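Local atomic coordinates of putative alpha-L-fucosidase (Bacteroides thetaiotaomicron VPI-5482, PDB entry 3GZA), a protein that probably hydrolyses alpha-L-fucosidic linkages, removing terminal fucose from glycans as a member of glycoside hydrolase family 29. Residues 85-97 / 161-173. Sequence-based numbering, arbitrary orientation.
With EDO (1,2-ethanediol), chain K.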
loop_
_atom_site.group_PDB
_atom_site.type_symbol
_atom_site.label_atom_id
_atom_site.label_comp_id
_atom_site.label_asym_id
_atom_site.label_seq_id
_atom_site.Cartn_x
_atom_site.Cartn_y
_atom_site.Cartn_z
ATOM N N GLY A 85 -1.348 5.518 -7.404
ATOM C CA GLY A 85 -1.707 5.451 -6.015
ATOM C C GLY A 85 -0.654 6.025 -5.092
ATOM O O GLY A 85 -0.960 6.162 -3.907
ATOM N N PHE A 86 0.553 6.339 -5.586
ATOM C CA PHE A 86 1.632 6.801 -4.756
ATOM C C PHE A 86 1.385 8.219 -4.358
ATOM O O PHE A 86 1.021 9.035 -5.202
ATOM C CB PHE A 86 2.905 6.767 -5.551
ATOM C CG PHE A 86 4.148 6.998 -4.717
ATOM C CD1 PHE A 86 4.592 6.025 -3.847
ATOM C CD2 PHE A 86 4.852 8.165 -4.840
ATOM C CE1 PHE A 86 5.732 6.174 -3.113
ATOM C CE2 PHE A 86 6.000 8.344 -4.087
ATOM C CZ PHE A 86 6.436 7.351 -3.219
ATOM N N GLY A 87 1.672 8.548 -3.115
ATOM C CA GLY A 87 1.492 9.875 -2.628
ATOM C C GLY A 87 2.772 10.627 -2.274
ATOM O O GLY A 87 3.635 10.107 -1.597
ATOM N N LEU A 88 2.872 11.873 -2.720
ATOM C CA LEU A 88 4.062 12.711 -2.541
ATOM C C LEU A 88 4.099 13.485 -1.223
ATOM O O LEU A 88 4.606 14.609 -1.156
ATOM C CB LEU A 88 4.215 13.675 -3.722
ATOM C CG LEU A 88 4.280 13.017 -5.108
ATOM C CD1 LEU A 88 4.576 14.135 -6.142
ATOM C CD2 LEU A 88 5.344 11.931 -5.144
ATOM N N TRP A 89 3.636 12.874 -0.136
ATOM C CA TRP A 89 3.658 13.494 1.174
ATOM C C TRP A 89 3.848 12.406 2.233
ATOM O O TRP A 89 3.811 11.214 1.920
ATOM C CB TRP A 89 2.413 14.372 1.437
ATOM C CG TRP A 89 1.117 13.680 1.778
ATOM C CD1 TRP A 89 0.543 13.598 3.009
ATOM C CD2 TRP A 89 0.218 12.992 0.881
ATOM N NE1 TRP A 89 -0.655 12.948 2.923
ATOM C CE2 TRP A 89 -0.876 12.571 1.638
ATOM C CE3 TRP A 89 0.198 12.768 -0.491
ATOM C CZ2 TRP A 89 -1.929 11.835 1.077
ATOM C CZ3 TRP A 89 -0.887 12.068 -1.066
ATOM C CH2 TRP A 89 -1.921 11.614 -0.267
ATOM N N GLN A 90 3.993 12.863 3.478
ATOM C CA GLN A 90 4.088 11.982 4.658
ATOM C C GLN A 90 2.661 11.655 5.120
ATOM O O GLN A 90 2.120 12.304 6.004
ATOM C CB GLN A 90 4.835 12.667 5.771
ATOM C CG GLN A 90 6.320 12.757 5.481
ATOM C CD GLN A 90 7.074 11.432 5.676
ATOM O OE1 GLN A 90 6.998 10.810 6.740
ATOM N NE2 GLN A 90 7.799 11.016 4.643
ATOM N N SER A 91 2.088 10.593 4.562
ATOM C CA SER A 91 0.713 10.245 4.924
ATOM C C SER A 91 0.696 9.168 5.998
ATOM O O SER A 91 1.602 8.344 6.062
ATOM C CB SER A 91 -0.038 9.658 3.715
ATOM O OG SER A 91 -1.385 9.339 4.027
ATOM N N ASP A 92 -0.307 9.256 6.863
ATOM C CA ASP A 92 -0.552 8.247 7.899
ATOM C C ASP A 92 -1.711 7.305 7.551
ATOM O O ASP A 92 -2.145 6.505 8.392
ATOM C CB ASP A 92 -0.833 8.961 9.198
ATOM C CG ASP A 92 0.310 9.876 9.591
ATOM O OD1 ASP A 92 1.465 9.379 9.634
ATOM O OD2 ASP A 92 0.056 11.078 9.894
ATOM N N VAL A 93 -2.212 7.435 6.324
ATOM C CA VAL A 93 -3.333 6.630 5.863
ATOM C C VAL A 93 -3.080 5.930 4.562
ATOM O O VAL A 93 -3.603 4.813 4.372
ATOM C CB VAL A 93 -4.682 7.446 5.830
ATOM C CG1 VAL A 93 -4.978 8.021 7.224
ATOM C CG2 VAL A 93 -4.621 8.582 4.796
ATOM N N ASN A 94 -2.320 6.557 3.671
ATOM C CA ASN A 94 -1.891 5.898 2.432
ATOM C C ASN A 94 -0.440 5.474 2.640
ATOM O O ASN A 94 0.422 6.335 2.644
ATOM C CB ASN A 94 -1.922 6.895 1.289
ATOM C CG ASN A 94 -1.447 6.283 -0.030
ATOM O OD1 ASN A 94 -1.168 5.105 -0.107
ATOM N ND2 ASN A 94 -1.271 7.126 -1.044
ATOM N N PRO A 95 -0.167 4.185 2.874
ATOM C CA PRO A 95 1.216 3.744 3.157
ATOM C C PRO A 95 2.105 3.811 1.910
ATOM O O PRO A 95 3.345 3.781 2.012
ATOM C CB PRO A 95 1.048 2.278 3.582
ATOM C CG PRO A 95 -0.257 1.848 2.877
ATOM C CD PRO A 95 -1.123 3.078 2.837
ATOM N N TYR A 96 1.469 3.902 0.739
ATOM C CA TYR A 96 2.173 4.000 -0.537
ATOM C C TYR A 96 2.483 5.451 -0.817
ATOM O O TYR A 96 1.806 6.142 -1.588
ATOM C CB TYR A 96 1.274 3.466 -1.642
ATOM C CG TYR A 96 1.922 3.092 -2.938
ATOM C CD1 TYR A 96 3.105 2.362 -2.983
ATOM C CD2 TYR A 96 1.310 3.375 -4.151
ATOM C CE1 TYR A 96 3.652 1.921 -4.189
ATOM C CE2 TYR A 96 1.882 2.950 -5.348
ATOM C CZ TYR A 96 3.033 2.231 -5.356
ATOM O OH TYR A 96 3.529 1.716 -6.546
ATOM N N CYS A 97 3.440 5.930 -0.046
ATOM C CA CYS A 97 3.832 7.352 -0.072
ATOM C C CYS A 97 5.330 7.474 0.200
ATOM O O CYS A 97 6.061 6.480 0.241
ATOM C CB CYS A 97 2.989 8.142 0.917
ATOM S SG CYS A 97 3.374 7.876 2.679
ATOM N N LEU A 161 -10.737 6.127 2.799
ATOM C CA LEU A 161 -9.293 6.348 2.617
ATOM C C LEU A 161 -9.096 7.691 1.927
ATOM O O LEU A 161 -8.244 8.520 2.314
ATOM C CB LEU A 161 -8.688 5.237 1.769
ATOM C CG LEU A 161 -7.223 5.460 1.365
ATOM C CD1 LEU A 161 -6.214 5.450 2.560
ATOM C CD2 LEU A 161 -6.776 4.474 0.275
ATOM N N CYS A 162 -9.897 7.921 0.887
ATOM C CA CYS A 162 -9.792 9.172 0.133
ATOM C C CYS A 162 -10.153 10.364 0.985
ATOM O O CYS A 162 -9.468 11.409 0.957
ATOM C CB CYS A 162 -10.679 9.119 -1.095
ATOM S SG CYS A 162 -10.064 7.922 -2.331
ATOM N N GLU A 163 -11.216 10.241 1.760
ATOM C CA GLU A 163 -11.630 11.286 2.723
ATOM C C GLU A 163 -10.460 11.593 3.679
ATOM O O GLU A 163 -10.157 12.770 3.960
ATOM C CB GLU A 163 -12.875 10.864 3.494
ATOM C CG GLU A 163 -14.120 10.821 2.596
ATOM C CD GLU A 163 -15.270 10.033 3.128
ATOM O OE1 GLU A 163 -15.203 9.561 4.276
ATOM O OE2 GLU A 163 -16.255 9.856 2.378
ATOM N N LYS A 164 -9.819 10.539 4.171
ATOM C CA LYS A 164 -8.687 10.748 5.084
ATOM C C LYS A 164 -7.482 11.410 4.411
ATOM O O LYS A 164 -6.852 12.276 5.024
ATOM C CB LYS A 164 -8.295 9.451 5.767
ATOM C CG LYS A 164 -9.301 8.997 6.817
ATOM C CD LYS A 164 -8.876 7.678 7.395
ATOM C CE LYS A 164 -9.753 7.189 8.523
ATOM N NZ LYS A 164 -9.205 5.837 8.972
HETATM N N MSE A 165 -7.183 11.047 3.180
HETATM C CA MSE A 165 -6.094 11.669 2.425
HETATM C C MSE A 165 -6.395 13.149 2.224
HETATM O O MSE A 165 -5.548 14.005 2.457
HETATM C CB MSE A 165 -5.846 10.989 1.086
HETATM C CG MSE A 165 -5.226 9.580 1.207
HETATM SE SE MSE A 165 -4.682 8.876 -0.500
HETATM C CE MSE A 165 -6.334 8.642 -1.365
ATOM N N VAL A 166 -7.631 13.439 1.828
ATOM C CA VAL A 166 -8.062 14.826 1.623
ATOM C C VAL A 166 -7.950 15.581 2.919
ATOM O O VAL A 166 -7.523 16.717 2.942
ATOM C CB VAL A 166 -9.456 14.872 1.003
ATOM C CG1 VAL A 166 -10.049 16.303 0.942
ATOM C CG2 VAL A 166 -9.456 14.272 -0.417
ATOM N N THR A 167 -8.307 14.948 4.014
ATOM C CA THR A 167 -8.240 15.632 5.318
ATOM C C THR A 167 -6.785 15.988 5.638
ATOM O O THR A 167 -6.499 17.113 6.103
ATOM C CB THR A 167 -8.855 14.770 6.435
ATOM O OG1 THR A 167 -10.227 14.505 6.124
ATOM C CG2 THR A 167 -8.827 15.505 7.807
ATOM N N GLU A 168 -5.872 15.059 5.420
ATOM C CA GLU A 168 -4.444 15.359 5.691
ATOM C C GLU A 168 -4.010 16.562 4.880
ATOM O O GLU A 168 -3.328 17.480 5.392
ATOM C CB GLU A 168 -3.549 14.154 5.353
ATOM C CG GLU A 168 -3.703 12.987 6.285
ATOM C CD GLU A 168 -2.809 11.812 5.962
ATOM O OE1 GLU A 168 -2.405 11.664 4.799
ATOM O OE2 GLU A 168 -2.555 11.007 6.908
ATOM N N LEU A 169 -4.302 16.518 3.587
ATOM C CA LEU A 169 -3.875 17.575 2.663
ATOM C C LEU A 169 -4.493 18.919 2.952
ATOM O O LEU A 169 -3.859 19.962 2.722
ATOM C CB LEU A 169 -4.061 17.120 1.227
ATOM C CG LEU A 169 -3.163 15.939 0.815
ATOM C CD1 LEU A 169 -3.670 15.174 -0.431
ATOM C CD2 LEU A 169 -1.640 16.327 0.668
ATOM N N CYS A 170 -5.696 18.904 3.528
ATOM C CA CYS A 170 -6.429 20.158 3.874
ATOM C C CYS A 170 -6.146 20.683 5.260
ATOM O O CYS A 170 -6.633 21.761 5.607
ATOM C CB CYS A 170 -7.941 19.968 3.722
ATOM S SG CYS A 170 -8.517 19.812 2.005
ATOM N N THR A 171 -5.412 19.925 6.081
ATOM C CA THR A 171 -5.145 20.354 7.461
ATOM C C THR A 171 -3.683 20.562 7.807
ATOM O O THR A 171 -3.407 21.244 8.792
ATOM C CB THR A 171 -5.748 19.376 8.499
ATOM O OG1 THR A 171 -5.190 18.050 8.277
ATOM C CG2 THR A 171 -7.302 19.351 8.339
ATOM N N ARG A 172 -2.772 20.013 7.028
ATOM C CA ARG A 172 -1.364 20.054 7.438
ATOM C C ARG A 172 -0.468 20.915 6.554
ATOM O O ARG A 172 0.732 20.957 6.808
ATOM C CB ARG A 172 -0.814 18.625 7.403
ATOM C CG ARG A 172 -1.506 17.659 8.295
ATOM C CD ARG A 172 -0.974 16.248 8.085
ATOM N NE ARG A 172 -1.659 15.285 8.945
ATOM C CZ ARG A 172 -1.285 14.003 9.003
ATOM N NH1 ARG A 172 -0.293 13.562 8.253
ATOM N NH2 ARG A 172 -1.936 13.186 9.798
ATOM N N TYR A 173 -1.045 21.605 5.558
ATOM C CA TYR A 173 -0.255 22.333 4.570
ATOM C C TYR A 173 -0.679 23.785 4.351
ATOM O O TYR A 173 -0.349 24.366 3.319
ATOM C CB TYR A 173 -0.238 21.551 3.252
ATOM C CG TYR A 173 0.388 20.182 3.431
ATOM C CD1 TYR A 173 1.755 19.972 3.382
ATOM C CD2 TYR A 173 -0.420 19.071 3.691
ATOM C CE1 TYR A 173 2.300 18.706 3.605
ATOM C CE2 TYR A 173 0.104 17.827 3.913
ATOM C CZ TYR A 173 1.486 17.633 3.863
ATOM O OH TYR A 173 2.045 16.418 4.153
HETATM C C1 EDO K . -10.089 3.990 5.484
HETATM O O1 EDO K . -10.496 4.384 6.853
HETATM C C2 EDO K . -8.544 4.195 5.497
HETATM O O2 EDO K . -7.855 3.073 5.971
HETATM O O HOH W 1 1.583 14.959 6.413
#
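Trp89 packs against Leu169, Glu168 and Met165 of the helix 148-171 and against Tyr173 just beyond it. Its CB and CD1 rest by the Tyr173 hydroxyl, with CD1 3.4 Å from OH. With CG between the backbone N and the carbonyl carbon (chi1 77°), the indole is set over Leu169. Leu169 CD2 sits over the five-membered ring, 3.9 Å from its centroid and 11° off the normal, a CH-pi contact, while Ser91 CB lies across the opposite face near the rim. Next round the ring, NE1 donates to Glu168 OE1 (2.9 Å, 154°); the acceptor lies in the indole plane but is approached from above the carboxylate, whose plane stands nearly perpendicular to the ring. At the far end CH2 reaches Met165 SE, a selenomethionine atom, at 3.9 Å in an edge-on Met-aromatic contact.

Glu168 OE1 also accepts from Ser91 OG at 2.7 Å, through its syn lone pair, and OE2 takes the backbone N of Asp92 at 2.8 Å. Ser91 OG in turn accepts from Val93 N and Asn94 N, an ST turn and ST motif that shape the loop. Farther out, Arg172 NH1 and NH2 both grip Asp92 OD2, end-on, and water 1 joins NH1, Gln90 O and Tyr173 OH, the last also bonded to Asp109.

Were Trp89 replaced by an alanine, Glu168 OE1 would probably lose one of its two donors, and a gap would be likely to open beside Leu169 and Met165. Within the TIM barrel, this joins the loop after strand 75-79 to the helix 148-171: three donors from the loop satisfy a buried carboxylate, probably favouring its ionised form, and Arg172 likely offsets the neighbouring negative charges.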